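Local coordinates for uncharacterized protein (Dyadobacter fermentans, PDB 3MFN) that is of unknown function but belongs to the DUF5618 family and folds as a mostly helical protein that associates with a second copy of itself, at residues A[38-41]-A[42-46]; A[99-102]-A[103-106]; A[115-118]-A[119-123]. All coordinates share one frame; numbering follows the deposited sequence. Where two conformers were deposited one is given.

Contact 1 (A[38-41]-A[42-46])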
loop_
_atom_site.group_PDB
_atom_site.type_symbol
_atom_site.label_atom_id
_atom_site.label_comp_id
_atom_site.label_asym_id
_atom_site.label_seq_id
_atom_site.Cartn_x
_atom_site.Cartn_y
_atom_site.Cartn_z
ATOM N N ALA A 38 5.661 -14.684 16.692
ATOM C CA ALA A 38 5.093 -13.783 15.699
ATOM C C ALA A 38 5.473 -12.342 15.966
ATOM O O ALA A 38 5.903 -11.625 15.046
ATOM C CB ALA A 38 3.575 -13.937 15.621
ATOM N N LYS A 39 5.375 -11.927 17.225
ATOM C CA LYS A 39 5.712 -10.572 17.617
ATOM C C LYS A 39 7.234 -10.357 17.549
ATOM O O LYS A 39 7.639 -9.237 17.290
ATOM C CB LYS A 39 5.231 -10.232 19.027
ATOM C CG LYS A 39 3.743 -10.265 19.164
ATOM C CD LYS A 39 3.328 -10.081 20.577
ATOM C CE LYS A 39 1.812 -10.210 20.735
ATOM N NZ LYS A 39 1.454 -10.152 22.147
ATOM N N ARG A 40 8.038 -11.411 17.771
ATOM C CA ARG A 40 9.466 -11.282 17.586
ATOM C C ARG A 40 9.792 -10.970 16.120
ATOM O O ARG A 40 10.654 -10.160 15.858
ATOM C CB ARG A 40 10.215 -12.500 18.118
ATOM C CG ARG A 40 10.114 -12.665 19.669
ATOM C CD ARG A 40 10.465 -11.369 20.411
ATOM N NE ARG A 40 11.789 -10.862 20.025
ATOM C CZ ARG A 40 12.900 -10.989 20.746
ATOM N NH1 ARG A 40 14.038 -10.510 20.254
ATOM N NH2 ARG A 40 12.885 -11.591 21.942
ATOM N N TYR A 41 9.079 -11.585 15.177
ATOM C CA TYR A 41 9.284 -11.320 13.744
ATOM C C TYR A 41 8.916 -9.863 13.449
ATOM O O TYR A 41 9.641 -9.149 12.742
ATOM C CB TYR A 41 8.429 -12.230 12.854
ATOM C CG TYR A 41 8.910 -13.626 12.571
ATOM C CD1 TYR A 41 9.231 -14.008 11.293
ATOM C CD2 TYR A 41 8.965 -14.606 13.565
ATOM C CE1 TYR A 41 9.624 -15.280 10.986
ATOM C CE2 TYR A 41 9.382 -15.967 13.263
ATOM C CZ TYR A 41 9.709 -16.266 11.957
ATOM O OH TYR A 41 10.090 -17.505 11.530
ATOM N N LEU A 42 7.768 -9.435 13.950
ATOM C CA LEU A 42 7.316 -8.060 13.715
ATOM C C LEU A 42 8.271 -7.024 14.252
ATOM O O LEU A 42 8.598 -6.058 13.558
ATOM C CB LEU A 42 5.918 -7.849 14.281
ATOM C CG LEU A 42 5.151 -6.583 13.931
ATOM C CD1 LEU A 42 5.067 -6.311 12.403
ATOM C CD2 LEU A 42 3.707 -6.657 14.550
ATOM N N ASN A 43 8.728 -7.208 15.483
ATOM C CA ASN A 43 9.667 -6.274 16.076
ATOM C C ASN A 43 11.025 -6.326 15.475
ATOM O O ASN A 43 11.703 -5.262 15.329
ATOM C CB ASN A 43 9.719 -6.459 17.598
ATOM C CG ASN A 43 8.394 -6.000 18.252
ATOM O OD1 ASN A 43 7.828 -4.969 17.830
ATOM N ND2 ASN A 43 7.892 -6.753 19.224
ATOM N N ASN A 44 11.442 -7.519 15.057
ATOM C CA ASN A 44 12.688 -7.603 14.290
ATOM C C ASN A 44 12.570 -6.770 13.049
ATOM O O ASN A 44 13.477 -6.057 12.708
ATOM C CB ASN A 44 13.040 -9.045 13.874
ATOM C CG ASN A 44 13.686 -9.857 14.976
ATOM O OD1 ASN A 44 14.096 -10.976 14.720
ATOM N ND2 ASN A 44 13.796 -9.324 16.172
ATOM N N ALA A 45 11.443 -6.902 12.346
ATOM C CA ALA A 45 11.169 -6.127 11.157
ATOM C C ALA A 45 11.240 -4.613 11.405
ATOM O O ALA A 45 11.810 -3.863 10.611
ATOM C CB ALA A 45 9.795 -6.500 10.529
ATOM N N LYS A 46 10.668 -4.145 12.505
ATOM C CA LYS A 46 10.760 -2.702 12.830
ATOM C C LYS A 46 12.211 -2.316 13.114
ATOM O O LYS A 46 12.673 -1.238 12.702
ATOM C CB LYS A 46 9.884 -2.405 14.036
ATOM C CG LYS A 46 8.391 -2.578 13.742
ATOM C CD LYS A 46 7.563 -2.322 15.015
ATOM C CE LYS A 46 6.041 -2.305 14.673
ATOM N NZ LYS A 46 5.203 -2.360 15.934
#

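Contact 2 (A[99-102]-A[103-106])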
loop_
_atom_site.group_PDB
_atom_site.type_symbol
_atom_site.label_atom_id
_atom_site.label_comp_id
_atom_site.label_asym_id
_atom_site.label_seq_id
_atom_site.Cartn_x
_atom_site.Cartn_y
_atom_site.Cartn_z
ATOM N N LYS A 99 -6.739 -16.662 3.163
ATOM C CA LYS A 99 -8.012 -15.892 2.959
ATOM C C LYS A 99 -9.278 -16.747 3.144
ATOM O O LYS A 99 -10.279 -16.323 3.763
ATOM C CB LYS A 99 -8.014 -15.275 1.561
ATOM C CG LYS A 99 -6.967 -14.096 1.423
ATOM C CD LYS A 99 -6.710 -13.656 -0.044
ATOM C CE LYS A 99 -7.941 -13.105 -0.735
ATOM N NZ LYS A 99 -7.830 -12.969 -2.238
ATOM N N SER A 100 -9.267 -17.943 2.583
ATOM C CA SER A 100 -10.478 -18.761 2.658
ATOM C C SER A 100 -10.666 -19.227 4.119
ATOM O O SER A 100 -11.792 -19.221 4.615
ATOM C CB SER A 100 -10.438 -19.886 1.615
ATOM O OG SER A 100 -9.697 -20.991 2.067
ATOM N N ASN A 101 -9.565 -19.491 4.856
ATOM C CA ASN A 101 -9.675 -19.784 6.295
ATOM C C ASN A 101 -10.218 -18.588 7.104
ATOM O O ASN A 101 -11.025 -18.758 8.021
ATOM C CB ASN A 101 -8.355 -20.332 6.905
ATOM C CG ASN A 101 -8.226 -21.838 6.774
ATOM O OD1 ASN A 101 -9.039 -22.574 7.304
ATOM N ND2 ASN A 101 -7.240 -22.297 6.067
ATOM N N LEU A 102 -9.824 -17.374 6.734
ATOM C CA LEU A 102 -10.288 -16.198 7.430
ATOM C C LEU A 102 -11.696 -15.787 7.005
ATOM O O LEU A 102 -12.408 -15.153 7.772
ATOM C CB LEU A 102 -9.322 -15.030 7.230
ATOM C CG LEU A 102 -7.942 -15.136 7.910
ATOM C CD1 LEU A 102 -6.988 -14.109 7.317
ATOM C CD2 LEU A 102 -8.111 -14.976 9.442
ATOM N N ALA A 103 -12.107 -16.127 5.795
ATOM C CA ALA A 103 -13.426 -15.752 5.363
ATOM C C ALA A 103 -14.472 -16.505 6.216
ATOM O O ALA A 103 -15.467 -15.916 6.612
ATOM C CB ALA A 103 -13.594 -15.992 3.896
ATOM N N GLN A 104 -14.189 -17.766 6.548
ATOM C CA GLN A 104 -15.124 -18.592 7.331
ATOM C C GLN A 104 -15.244 -18.086 8.777
ATOM O O GLN A 104 -16.125 -18.500 9.513
ATOM C CB GLN A 104 -14.699 -20.072 7.303
ATOM C CG GLN A 104 -13.399 -20.367 8.061
ATOM C CD GLN A 104 -12.722 -21.695 7.688
ATOM O OE1 GLN A 104 -13.271 -22.504 6.918
ATOM N NE2 GLN A 104 -11.523 -21.932 8.261
ATOM N N GLN A 105 -14.365 -17.166 9.165
ATOM C CA GLN A 105 -14.278 -16.718 10.540
ATOM C C GLN A 105 -14.784 -15.307 10.807
ATOM O O GLN A 105 -15.398 -15.114 11.845
ATOM C CB GLN A 105 -12.838 -16.814 11.037
ATOM C CG GLN A 105 -12.726 -17.527 12.369
ATOM C CD GLN A 105 -12.156 -18.925 12.247
ATOM O OE1 GLN A 105 -11.628 -19.479 13.221
ATOM N NE2 GLN A 105 -12.240 -19.500 11.055
ATOM N N ASP A 106 -14.548 -14.332 9.923
ATOM C CA ASP A 106 -14.790 -12.922 10.288
ATOM C C ASP A 106 -14.189 -11.944 9.283
ATOM O O ASP A 106 -12.980 -11.964 9.014
ATOM C CB ASP A 106 -14.247 -12.619 11.714
ATOM C CG ASP A 106 -14.345 -11.143 12.097
ATOM O OD1 ASP A 106 -13.596 -10.717 13.009
ATOM O OD2 ASP A 106 -15.182 -10.417 11.505
#

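Contact 3 (A[115-118]-A[119-123])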
loop_
_atom_site.group_PDB
_atom_site.type_symbol
_atom_site.label_atom_id
_atom_site.label_comp_id
_atom_site.label_asym_id
_atom_site.label_seq_id
_atom_site.Cartn_x
_atom_site.Cartn_y
_atom_site.Cartn_z
ATOM N N SER A 115 -4.984 -6.426 3.498
ATOM C CA SER A 115 -4.224 -5.216 3.568
ATOM C C SER A 115 -2.798 -5.513 4.028
ATOM O O SER A 115 -1.857 -5.008 3.425
ATOM C CB SER A 115 -4.927 -4.213 4.484
ATOM O OG SER A 115 -4.453 -2.915 4.276
ATOM N N VAL A 116 -2.637 -6.333 5.080
ATOM C CA VAL A 116 -1.304 -6.844 5.417
ATOM C C VAL A 116 -0.553 -7.470 4.244
ATOM O O VAL A 116 0.633 -7.153 3.996
ATOM C CB VAL A 116 -1.411 -7.836 6.539
ATOM C CG1 VAL A 116 -0.091 -8.580 6.746
ATOM C CG2 VAL A 116 -1.855 -7.147 7.807
ATOM N N TYR A 117 -1.237 -8.350 3.510
ATOM C CA TYR A 117 -0.702 -8.970 2.321
ATOM C C TYR A 117 -0.283 -7.945 1.288
ATOM O O TYR A 117 0.868 -7.965 0.814
ATOM C CB TYR A 117 -1.691 -9.964 1.767
ATOM C CG TYR A 117 -1.382 -10.488 0.380
ATOM C CD1 TYR A 117 -0.500 -11.540 0.175
ATOM C CD2 TYR A 117 -2.030 -9.981 -0.709
ATOM C CE1 TYR A 117 -0.259 -12.009 -1.119
ATOM C CE2 TYR A 117 -1.783 -10.425 -1.965
ATOM C CZ TYR A 117 -0.927 -11.426 -2.167
ATOM O OH TYR A 117 -0.751 -11.793 -3.447
ATOM N N GLU A 118 -1.151 -6.963 1.038
ATOM C CA GLU A 118 -0.840 -5.907 0.085
ATOM C C GLU A 118 0.378 -5.104 0.529
ATOM O O GLU A 118 1.295 -4.914 -0.260
ATOM C CB GLU A 118 -2.012 -4.950 -0.131
ATOM C CG GLU A 118 -3.217 -5.622 -0.812
ATOM C CD GLU A 118 -2.995 -5.949 -2.232
ATOM O OE1 GLU A 118 -2.255 -5.245 -2.938
ATOM O OE2 GLU A 118 -3.634 -6.895 -2.695
ATOM N N GLN A 119 0.358 -4.646 1.768
ATOM C CA GLN A 119 1.349 -3.710 2.227
ATOM C C GLN A 119 2.672 -4.330 2.582
ATOM O O GLN A 119 3.731 -3.727 2.322
ATOM C CB GLN A 119 0.824 -2.899 3.422
ATOM C CG GLN A 119 -0.393 -1.931 3.130
ATOM C CD GLN A 119 -0.226 -1.116 1.903
ATOM O OE1 GLN A 119 0.871 -0.667 1.612
ATOM N NE2 GLN A 119 -1.311 -0.967 1.107
ATOM N N LEU A 120 2.633 -5.479 3.262
ATOM C CA LEU A 120 3.878 -6.077 3.741
ATOM C C LEU A 120 4.457 -7.057 2.754
ATOM O O LEU A 120 5.678 -7.077 2.523
ATOM C CB LEU A 120 3.706 -6.724 5.098
ATOM C CG LEU A 120 3.657 -5.970 6.432
ATOM C CD1 LEU A 120 3.138 -4.537 6.424
ATOM C CD2 LEU A 120 2.975 -6.816 7.518
ATOM N N HIS A 121 3.616 -7.895 2.161
ATOM C CA HIS A 121 4.090 -8.881 1.223
ATOM C C HIS A 121 4.348 -8.293 -0.182
ATOM O O HIS A 121 5.386 -8.553 -0.788
ATOM C CB HIS A 121 3.140 -10.082 1.132
ATOM C CG HIS A 121 3.568 -11.090 0.115
ATOM N ND1 HIS A 121 4.710 -11.874 0.280
ATOM C CD2 HIS A 121 3.064 -11.404 -1.119
ATOM C CE1 HIS A 121 4.861 -12.644 -0.798
ATOM N NE2 HIS A 121 3.899 -12.355 -1.676
ATOM N N LEU A 122 3.409 -7.521 -0.740
ATOM C CA LEU A 122 3.597 -7.015 -2.117
ATOM C C LEU A 122 4.403 -5.729 -2.169
ATOM O O LEU A 122 5.483 -5.695 -2.815
ATOM C CB LEU A 122 2.280 -6.848 -2.847
ATOM C CG LEU A 122 1.469 -8.165 -3.050
ATOM C CD1 LEU A 122 -0.016 -7.920 -3.634
ATOM C CD2 LEU A 122 2.262 -9.280 -3.908
ATOM N N VAL A 123 3.918 -4.680 -1.510
ATOM C CA VAL A 123 4.579 -3.383 -1.615
ATOM C C VAL A 123 6.016 -3.357 -1.009
ATOM O O VAL A 123 6.976 -2.834 -1.636
ATOM C CB VAL A 123 3.684 -2.258 -0.986
ATOM C CG1 VAL A 123 4.439 -0.925 -0.958
ATOM C CG2 VAL A 123 2.287 -2.146 -1.783
HETATM O O HOH W 1 -3.895 -1.951 1.564
#

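Contact 1 (A[38-41]-A[42-46])
N43 folds its side chain back over the carbonyl of K39, one turn earlier in helix 34-52. Its CG lies anti to its own carbonyl carbon (chi1 -69°), which points the amide toward the preceding turn. ND2 thereby comes 3.2 Å from K39 O, but at an angle too poor for a hydrogen bond. That oxygen is instead taken by the backbone, with N43 N 2.9 Å from K39 O and an N-H...O angle of 167°. N44 leans over R40 O in the same manner, CB at 3.3 Å. Both R40 and N44 were modelled in two conformers, so the approach of R40 NH1 to N44 ND2, 4.3 Å at the edge of the guanidinium, near its plane, is doubtful as a fixed feature.

The inner side of the helix is mostly apolar. L42 sets CG anti to its backbone N (chi1 -169°) and packs against A73 and the E143 side chain of helix 132-153, while A45 rests its CB 3.5 Å from Y41 O and meets A73 of helix 63-85. Y41, its CG anti to the carbonyl carbon, reaches S75. A38 touches A80 and I146. Alanine suits these buried places because a lone methyl allows close approach between helices; arginine and asparagine suit the outer side, and K39 lies at the border with its aliphatic chain beside E143. The chemistry implies an amphipathic helix held by main-chain bonds, with R40 and N44 less firmly fixed.

Contact 2 (A[99-102]-A[103-106])
The last turn of helix 95-103 and the tight connection to helix 107-126 meet here, with L102 O at the junction. This oxygen accepts two backbone donors: Q105 N at 3.1 Å, which sits well above the carbonyl plane, and D106 N, also 3.1 Å from L102 O, which approaches nearly along the C=O axis. The helix thus ends with one carbonyl gripped from two directions. A turn earlier, A103 N bonds to K99 O at 2.7 Å, and Q104 N makes only a weak bond to S100 O. D106 then leaves helical geometry for an extended backbone (phi 168°) and serves as N-cap of the next helix, its OD2 bonding weakly to K108 N. A short acidic side chain suits that place because it can reach the first N-H groups that have no carbonyl a turn before them.

N101 and Q104 run side by side, their amide planes 67° apart. N101 ND2 bonds back to W97 O, which helps fix the rotation of that amide. Q104 has CG between its backbone N and carbonyl carbon and an extended chain beyond, which carries its amide alongside N101. Q104 NE2 lies 2.7 Å from N101 OD1, a weak bond with a bent angle of 115°, and doubtful because Q104 has a second conformer. Q105 turns its CB toward the preceding turn, 3.7 Å from L102 O, and its OE1 bonds to Y84 OH and weakly to R152 NH2. L102, the buried leucine, packs among F85 of helix 63-85, I109 and F113 of helix 107-126, and W148 of helix 132-153, so the corner is pinned to three neighbouring helices.

Contact 3 (A[115-118]-A[119-123])
Y117 meets both H121 and L122 on the next turn of helix 107-126. Both aromatics hold CG anti to the backbone N (chi1 168° and 177°), which makes their rings point the same way; the planes, 21° apart, are slid until they barely overlap, with Y117 CE1 3.4 Å from H121 CD2. L122 CG lies over one face of the Y117 ring, toward its rim, and L122 CD1 is 3.5 Å from Y117 CE2. V116 CG1 packs 3.6 Å from L120 CD2.

Y74 of helix 63-85 meets the H121 ring and touches Y117. L122 N bonds to Y117 O at 3.0 Å and V123 N to E118 O at 2.9 Å, both five residues back, beside weak four-residue bonds from H121 N to Y117 O and L122 N to E118 O; this wider turn probably helps bring L122 against the ring. Farther out, a water links S115 OG and Q119 NE2. S115 OG bonds to D131 OD2 of the second subunit, and Q119 OE1 to Q119 NE2 of that subunit; an amide, both donor and acceptor, suits meeting its own counterpart. E118 OE1 lies close to D127 OD2 of that subunit, which may raise one carboxylate's pKa. The motif is a pi bulge within an alpha helix at a dimer interface.

Contact 3 is the buried one, contact 1 is partly buried and contact 2 lies at the surface, its centre about 16 Å from the centre of the chain. Contacts 1 and 3 lie on opposite sides of that centre, yet both pack against helices 63-85 and 132-153. Contact 2 leads directly into helix 107-126, which carries contact 3, and also leans on that central pair. Chemistry follows place: contact 1 is regular helix with polar side chains, two of them in two conformers, outside, contact 2 is a helix end and cap, and contact 3 combines aromatic and aliphatic packing with polar bonds across the dimer, the second subunit reaching neither of the other two.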